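Local coordinates for protein b11L5F_LGL (Synthetic construct, PDB 6CZG) that is a computationally redesigned, de novo beta barrel that probably serves as a scaffold for binding a small ligand, at residues S2-T14 and G59-V71. Residues are numbered along the deposited sequence; the frame is centred on the assembly and turned at random.
Sequences SSMCRAASLLPGT and GKVTCKTPDTMDV
At one end of the eight-stranded antiparallel barrel, the short helix 6-10 is joined to the hairpin of strands 54-65 and 68-75 by the disulfide Cys5–Cys63. The helix axis runs at 73° to the segment 68-71, so the helix lies across the strand. Cys5, at the N-cap position, has SG between its backbone N and carbonyl carbon (chi1 72°), which directs the sulfur toward the hairpin; Cys63 SG completes the 2.0 Å bond with Cys5 SG, and the bridge has a torsion of -82°. Next to it, the type I turn from Thr65 to Thr68 meets the first helical turn. Ala7 N donates to Pro66 O at 3.0 Å, so a backbone N-H of the first turn finds its acceptor in the hairpin. Beyond this bond Arg6 and Asp67 run side by side at the surface, with Asp67 also resting on Leu89 of strand 81-91. Their guanidinium and carboxylate planes are nearly parallel but offset, so that Asp67 OD1 approaches the guanidinium obliquely. The salt bridge is spread over weak, bent bonds: Asp67 OD1 takes both Arg6 NE and Arg6 NH2, and Arg6 NH2 also reaches Asp67 OD2.

Beneath the helix, Met69 is at the centre of the apolar packing, in contact with Cys5, Ala7, Ala8 and Leu11. The bend at chi2 puts Met69 SD 3.5 Å from Cys5 SG, and the bend at chi3 turns CE toward Ala8 and Leu11, while Ala7 CB sits 3.6 Å from Met69 CG. Ala8 CB lies against Cys63 SG (3.7 Å) and Met69 SD (3.9 Å). Phe95 of strand 94-101 also packs on Ala7 and Leu11, so the helix and the chain just after it cover the barrel end. There Leu11 meets Met69 tip to tip, with Leu11 CD1 4.0 Å from Met69 CE.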
ATOM      1  N   SER A   2       4.787  -7.165 -17.181  1.00 43.11           N
ATOM      2  CA  SER A   2       6.070  -7.855 -17.265  1.00 47.07           C
ATOM      3  C   SER A   2       6.987  -7.441 -16.119  1.00 45.60           C
ATOM      4  O   SER A   2       7.410  -6.289 -16.031  1.00 51.86           O
ATOM      5  CB  SER A   2       6.743  -7.576 -18.610  1.00 45.80           C
ATOM      6  N   SER A   3       7.289  -8.394 -15.243  1.00 39.84           N
ATOM      7  CA  SER A   3       8.095  -8.146 -14.055  1.00 32.29           C
ATOM      8  C   SER A   3       8.721  -9.468 -13.629  1.00 28.56           C
ATOM      9  O   SER A   3       8.519 -10.506 -14.265  1.00 29.38           O
ATOM     10  CB  SER A   3       7.260  -7.524 -12.933  1.00 32.43           C
ATOM     11  OG  SER A   3       6.233  -8.403 -12.513  1.00 31.67           O
ATOM     12  N   MET A   4       9.492  -9.424 -12.544  1.00 26.34           N
ATOM     13  CA  MET A   4      10.196 -10.599 -12.050  1.00 26.62           C
ATOM     14  C   MET A   4       9.451 -11.303 -10.921  1.00 29.82           C
ATOM     15  O   MET A   4       9.982 -12.256 -10.342  1.00 30.48           O
ATOM     16  CB  MET A   4      11.604 -10.213 -11.591  1.00 26.55           C
ATOM     17  CG  MET A   4      12.548  -9.888 -12.736  1.00 30.79           C
ATOM     18  SD  MET A   4      13.136 -11.359 -13.598  1.00 41.82           S
ATOM     19  CE  MET A   4      14.444 -11.894 -12.498  1.00 34.01           C
ATOM     20  N   CYS A   5       8.240 -10.854 -10.594  1.00 26.42           N
ATOM     21  CA  CYS A   5       7.385 -11.561  -9.651  1.00 22.35           C
ATOM     22  C   CYS A   5       5.934 -11.241  -9.985  1.00 28.25           C
ATOM     23  O   CYS A   5       5.615 -10.115 -10.373  1.00 24.11           O
ATOM     24  CB  CYS A   5       7.715 -11.198  -8.198  1.00 24.38           C
ATOM     25  SG  CYS A   5       7.235  -9.546  -7.661  1.00 21.13           S
ATOM     26  N   ARG A   6       5.070 -12.254  -9.849  1.00 23.87           N
ATOM     27  CA  ARG A   6       3.679 -12.144 -10.290  1.00 28.81           C
ATOM     28  C   ARG A   6       2.976 -10.937  -9.678  1.00 24.98           C
ATOM     29  O   ARG A   6       2.243 -10.214 -10.369  1.00 24.60           O
ATOM     30  CB  ARG A   6       2.932 -13.432  -9.938  1.00 29.97           C
ATOM     31  CG  ARG A   6       1.743 -13.750 -10.826  1.00 36.78           C
ATOM     32  CD  ARG A   6       1.451 -15.244 -10.808  1.00 40.22           C
ATOM     33  NE  ARG A   6       1.007 -15.694  -9.491  1.00 39.09           N
ATOM     34  CZ  ARG A   6       0.665 -16.945  -9.202  1.00 48.46           C
ATOM     35  NH1 ARG A   6       0.712 -17.882 -10.139  1.00 57.29           N
ATOM     36  NH2 ARG A   6       0.275 -17.260  -7.974  1.00 47.28           N
ATOM     37  N   ALA A   7       3.183 -10.708  -8.378  1.00 21.93           N
ATOM     38  CA  ALA A   7       2.541  -9.584  -7.703  1.00 27.93           C
ATOM     39  C   ALA A   7       2.892  -8.261  -8.371  1.00 24.49           C
ATOM     40  O   ALA A   7       2.015  -7.416  -8.590  1.00 20.70           O
ATOM     41  CB  ALA A   7       2.937  -9.566  -6.227  1.00 21.60           C
ATOM     42  N   ALA A   8       4.170  -8.064  -8.706  1.00 20.19           N
ATOM     43  CA  ALA A   8       4.568  -6.842  -9.398  1.00 22.06           C
ATOM     44  C   ALA A   8       3.927  -6.743 -10.775  1.00 22.31           C
ATOM     45  O   ALA A   8       3.676  -5.636 -11.264  1.00 20.32           O
ATOM     46  CB  ALA A   8       6.090  -6.774  -9.518  1.00 23.88           C
ATOM     47  N   SER A   9       3.657  -7.883 -11.417  1.00 23.92           N
ATOM     48  CA  SER A   9       2.991  -7.858 -12.714  1.00 22.33           C
ATOM     49  C   SER A   9       1.520  -7.487 -12.586  1.00 25.86           C
ATOM     50  O   SER A   9       0.952  -6.889 -13.506  1.00 30.52           O
ATOM     51  CB  SER A   9       3.137  -9.210 -13.411  1.00 25.77           C
ATOM     52  OG  SER A   9       4.317  -9.255 -14.194  1.00 31.61           O
ATOM     53  N   LEU A  10       0.886  -7.827 -11.461  1.00 24.70           N
ATOM     54  CA  LEU A  10      -0.540  -7.579 -11.286  1.00 24.34           C
ATOM     55  C   LEU A  10      -0.854  -6.282 -10.548  1.00 25.66           C
ATOM     56  O   LEU A  10      -2.013  -5.854 -10.553  1.00 24.04           O
ATOM     57  CB  LEU A  10      -1.189  -8.752 -10.542  1.00 27.31           C
ATOM     58  CG  LEU A  10      -1.206 -10.083 -11.294  1.00 25.18           C
ATOM     59  CD1 LEU A  10      -1.927 -11.148 -10.483  1.00 19.36           C
ATOM     60  CD2 LEU A  10      -1.848  -9.915 -12.663  1.00 26.51           C
ATOM     61  N   LEU A  11       0.136  -5.647  -9.924  1.00 23.41           N
ATOM     62  CA  LEU A  11      -0.090  -4.457  -9.106  1.00 21.74           C
ATOM     63  C   LEU A  11      -0.357  -3.143  -9.851  1.00 25.28           C
ATOM     64  O   LEU A  11      -1.099  -2.309  -9.315  1.00 21.52           O
ATOM     65  CB  LEU A  11       1.097  -4.253  -8.163  1.00 25.30           C
ATOM     66  CG  LEU A  11       0.943  -4.907  -6.788  1.00 20.08           C
ATOM     67  CD1 LEU A  11       2.177  -4.674  -5.932  1.00 20.63           C
ATOM     68  CD2 LEU A  11      -0.311  -4.397  -6.088  1.00 18.21           C
ATOM     69  N   PRO A  12       0.217  -2.885 -11.033  1.00 25.30           N
ATOM     70  CA  PRO A  12       0.042  -1.561 -11.651  1.00 25.01           C
ATOM     71  C   PRO A  12      -1.421  -1.157 -11.782  1.00 25.64           C
ATOM     72  O   PRO A  12      -2.268  -1.947 -12.205  1.00 24.29           O
ATOM     73  CB  PRO A  12       0.700  -1.726 -13.024  1.00 25.50           C
ATOM     74  CG  PRO A  12       1.734  -2.747 -12.809  1.00 27.11           C
ATOM     75  CD  PRO A  12       1.138  -3.717 -11.834  1.00 24.06           C
ATOM     76  N   GLY A  13      -1.714   0.094 -11.416  1.00 24.58           N
ATOM     77  CA  GLY A  13      -3.059   0.621 -11.494  1.00 24.48           C
ATOM     78  C   GLY A  13      -3.510   1.178 -10.160  1.00 22.81           C
ATOM     79  O   GLY A  13      -2.697   1.455  -9.272  1.00 19.69           O
ATOM     80  N   THR A  14      -4.824   1.341 -10.021  1.00 26.15           N
ATOM     81  CA  THR A  14      -5.429   1.976  -8.858  1.00 25.13           C
ATOM     82  C   THR A  14      -6.193   0.953  -8.024  1.00 24.23           C
ATOM     83  O   THR A  14      -6.910   0.101  -8.566  1.00 23.11           O
ATOM     84  CB  THR A  14      -6.364   3.112  -9.290  1.00 25.94           C
ATOM     85  OG1 THR A  14      -5.592   4.164  -9.881  1.00 23.99           O
ATOM     86  CG2 THR A  14      -7.137   3.670  -8.101  1.00 22.09           C
ATOM     87  N   GLY A  59       6.156   6.019  -1.973  1.00 25.19           N
ATOM     88  CA  GLY A  59       7.192   5.054  -1.668  1.00 25.22           C
ATOM     89  C   GLY A  59       7.376   4.043  -2.779  1.00 22.17           C
ATOM     90  O   GLY A  59       7.052   4.317  -3.938  1.00 23.34           O
ATOM     91  N   LYS A  60       7.879   2.862  -2.434  1.00 21.44           N
ATOM     92  CA  LYS A  60       8.122   1.822  -3.419  1.00 24.37           C
ATOM     93  C   LYS A  60       7.744   0.468  -2.839  1.00 23.30           C
ATOM     94  O   LYS A  60       7.804   0.251  -1.627  1.00 25.54           O
ATOM     95  CB  LYS A  60       9.589   1.806  -3.872  1.00 26.63           C
ATOM     96  N   VAL A  61       7.352  -0.438  -3.729  1.00 21.52           N
ATOM     97  CA  VAL A  61       7.081  -1.827  -3.393  1.00 21.27           C
ATOM     98  C   VAL A  61       8.064  -2.694  -4.163  1.00 17.79           C
ATOM     99  O   VAL A  61       8.350  -2.436  -5.338  1.00 22.42           O
ATOM    100  CB  VAL A  61       5.623  -2.226  -3.706  1.00 22.42           C
ATOM    101  CG1 VAL A  61       4.677  -1.603  -2.689  1.00 24.32           C
ATOM    102  CG2 VAL A  61       5.242  -1.801  -5.111  1.00 23.02           C
ATOM    103  N   THR A  62       8.584  -3.717  -3.495  1.00 17.17           N
ATOM    104  CA  THR A  62       9.657  -4.542  -4.026  1.00 20.64           C
ATOM    105  C   THR A  62       9.250  -6.006  -3.975  1.00 22.66           C
ATOM    106  O   THR A  62       8.666  -6.458  -2.987  1.00 21.24           O
ATOM    107  CB  THR A  62      10.953  -4.338  -3.231  1.00 16.95           C
ATOM    108  OG1 THR A  62      11.395  -2.982  -3.371  1.00 25.21           O
ATOM    109  CG2 THR A  62      12.036  -5.278  -3.723  1.00 18.53           C
ATOM    110  N   CYS A  63       9.555  -6.736  -5.047  1.00 21.46           N
ATOM    111  CA  CYS A  63       9.312  -8.173  -5.079  1.00 23.14           C
ATOM    112  C   CYS A  63       9.942  -8.850  -3.870  1.00 21.98           C
ATOM    113  O   CYS A  63      11.132  -8.681  -3.596  1.00 21.10           O
ATOM    114  CB  CYS A  63       9.874  -8.775  -6.368  1.00 19.23           C
ATOM    115  SG  CYS A  63       8.924  -8.434  -7.870  1.00 21.81           S
ATOM    116  N   LYS A  64       9.124  -9.603  -3.137  1.00 22.20           N
ATOM    117  CA  LYS A  64       9.581 -10.403  -2.008  1.00 22.25           C
ATOM    118  C   LYS A  64       9.521 -11.889  -2.330  1.00 27.15           C
ATOM    119  O   LYS A  64      10.538 -12.586  -2.272  1.00 32.38           O
ATOM    120  CB  LYS A  64       8.734 -10.084  -0.769  1.00 26.46           C
ATOM    121  CG  LYS A  64       9.424 -10.328   0.558  1.00 28.20           C
ATOM    122  CD  LYS A  64       8.396 -10.619   1.639  1.00 27.52           C
ATOM    123  CE  LYS A  64       9.045 -10.780   3.000  1.00 31.79           C
ATOM    124  NZ  LYS A  64       8.154 -10.297   4.090  1.00 33.17           N
ATOM    125  N   THR A  65       8.342 -12.389  -2.671  1.00 28.11           N
ATOM    126  CA  THR A  65       8.132 -13.721  -3.211  1.00 26.37           C
ATOM    127  C   THR A  65       7.232 -13.570  -4.424  1.00 28.65           C
ATOM    128  O   THR A  65       6.662 -12.497  -4.648  1.00 28.13           O
ATOM    129  CB  THR A  65       7.493 -14.659  -2.169  1.00 24.84           C
ATOM    130  OG1 THR A  65       6.146 -14.250  -1.914  1.00 26.52           O
ATOM    131  CG2 THR A  65       8.285 -14.652  -0.868  1.00 21.65           C
ATOM    132  N   PRO A  66       7.092 -14.631  -5.254  1.00 26.03           N
ATOM    133  CA  PRO A  66       6.221 -14.538  -6.436  1.00 25.65           C
ATOM    134  C   PRO A  66       4.882 -13.851  -6.198  1.00 25.44           C
ATOM    135  O   PRO A  66       4.372 -13.171  -7.092  1.00 30.91           O
ATOM    136  CB  PRO A  66       6.028 -16.007  -6.824  1.00 25.59           C
ATOM    137  CG  PRO A  66       7.336 -16.627  -6.479  1.00 31.05           C
ATOM    138  CD  PRO A  66       7.863 -15.891  -5.261  1.00 30.34           C
ATOM    139  N   ASP A  67       4.309 -14.004  -5.003  1.00 21.39           N
ATOM    140  CA  ASP A  67       3.018 -13.404  -4.695  1.00 25.71           C
ATOM    141  C   ASP A  67       3.065 -12.398  -3.549  1.00 26.02           C
ATOM    142  O   ASP A  67       2.002 -11.963  -3.088  1.00 23.98           O
ATOM    143  CB  ASP A  67       1.989 -14.495  -4.375  1.00 28.70           C
ATOM    144  CG  ASP A  67       1.809 -15.479  -5.513  1.00 34.99           C
ATOM    145  OD1 ASP A  67       1.884 -15.055  -6.686  1.00 35.82           O
ATOM    146  OD2 ASP A  67       1.584 -16.676  -5.235  1.00 41.84           O
ATOM    147  N   THR A  68       4.249 -12.009  -3.072  1.00 23.25           N
ATOM    148  CA  THR A  68       4.345 -11.044  -1.984  1.00 22.59           C
ATOM    149  C   THR A  68       5.367  -9.965  -2.309  1.00 27.72           C
ATOM    150  O   THR A  68       6.390 -10.224  -2.953  1.00 25.30           O
ATOM    151  CB  THR A  68       4.724 -11.699  -0.643  1.00 21.80           C
ATOM    152  OG1 THR A  68       6.060 -12.210  -0.718  1.00 21.76           O
ATOM    153  CG2 THR A  68       3.761 -12.827  -0.290  1.00 22.90           C
ATOM    154  N   MET A  69       5.080  -8.751  -1.838  1.00 20.06           N
ATOM    155  CA  MET A  69       5.934  -7.591  -2.029  1.00 21.03           C
ATOM    156  C   MET A  69       6.233  -6.938  -0.687  1.00 22.47           C
ATOM    157  O   MET A  69       5.435  -7.015   0.252  1.00 21.77           O
ATOM    158  CB  MET A  69       5.283  -6.548  -2.954  1.00 20.92           C
ATOM    159  CG  MET A  69       4.643  -7.118  -4.206  1.00 21.36           C
ATOM    160  SD  MET A  69       5.760  -7.111  -5.618  1.00 33.46           S
ATOM    161  CE  MET A  69       6.155  -5.368  -5.728  1.00 23.95           C
ATOM    162  N   ASP A  70       7.394  -6.293  -0.605  1.00 19.36           N
ATOM    163  CA  ASP A  70       7.739  -5.455   0.534  1.00 24.13           C
ATOM    164  C   ASP A  70       7.201  -4.049   0.304  1.00 23.64           C
ATOM    165  O   ASP A  70       7.176  -3.564  -0.830  1.00 24.48           O
ATOM    166  CB  ASP A  70       9.254  -5.415   0.744  1.00 26.25           C
ATOM    167  CG  ASP A  70       9.737  -6.472   1.716  1.00 29.73           C
ATOM    168  OD1 ASP A  70       9.081  -6.664   2.762  1.00 34.37           O
ATOM    169  N   VAL A  71       6.772  -3.395   1.381  1.00 28.25           N
ATOM    170  CA  VAL A  71       6.076  -2.115   1.295  1.00 23.10           C
ATOM    171  C   VAL A  71       6.802  -1.095   2.160  1.00 28.08           C
ATOM    172  O   VAL A  71       6.985  -1.312   3.365  1.00 25.28           O
ATOM    173  CB  VAL A  71       4.605  -2.230   1.729  1.00 29.68           C
ATOM    174  CG1 VAL A  71       3.936  -0.863   1.705  1.00 27.30           C
ATOM    175  CG2 VAL A  71       3.871  -3.205   0.834  1.00 20.21           C
TER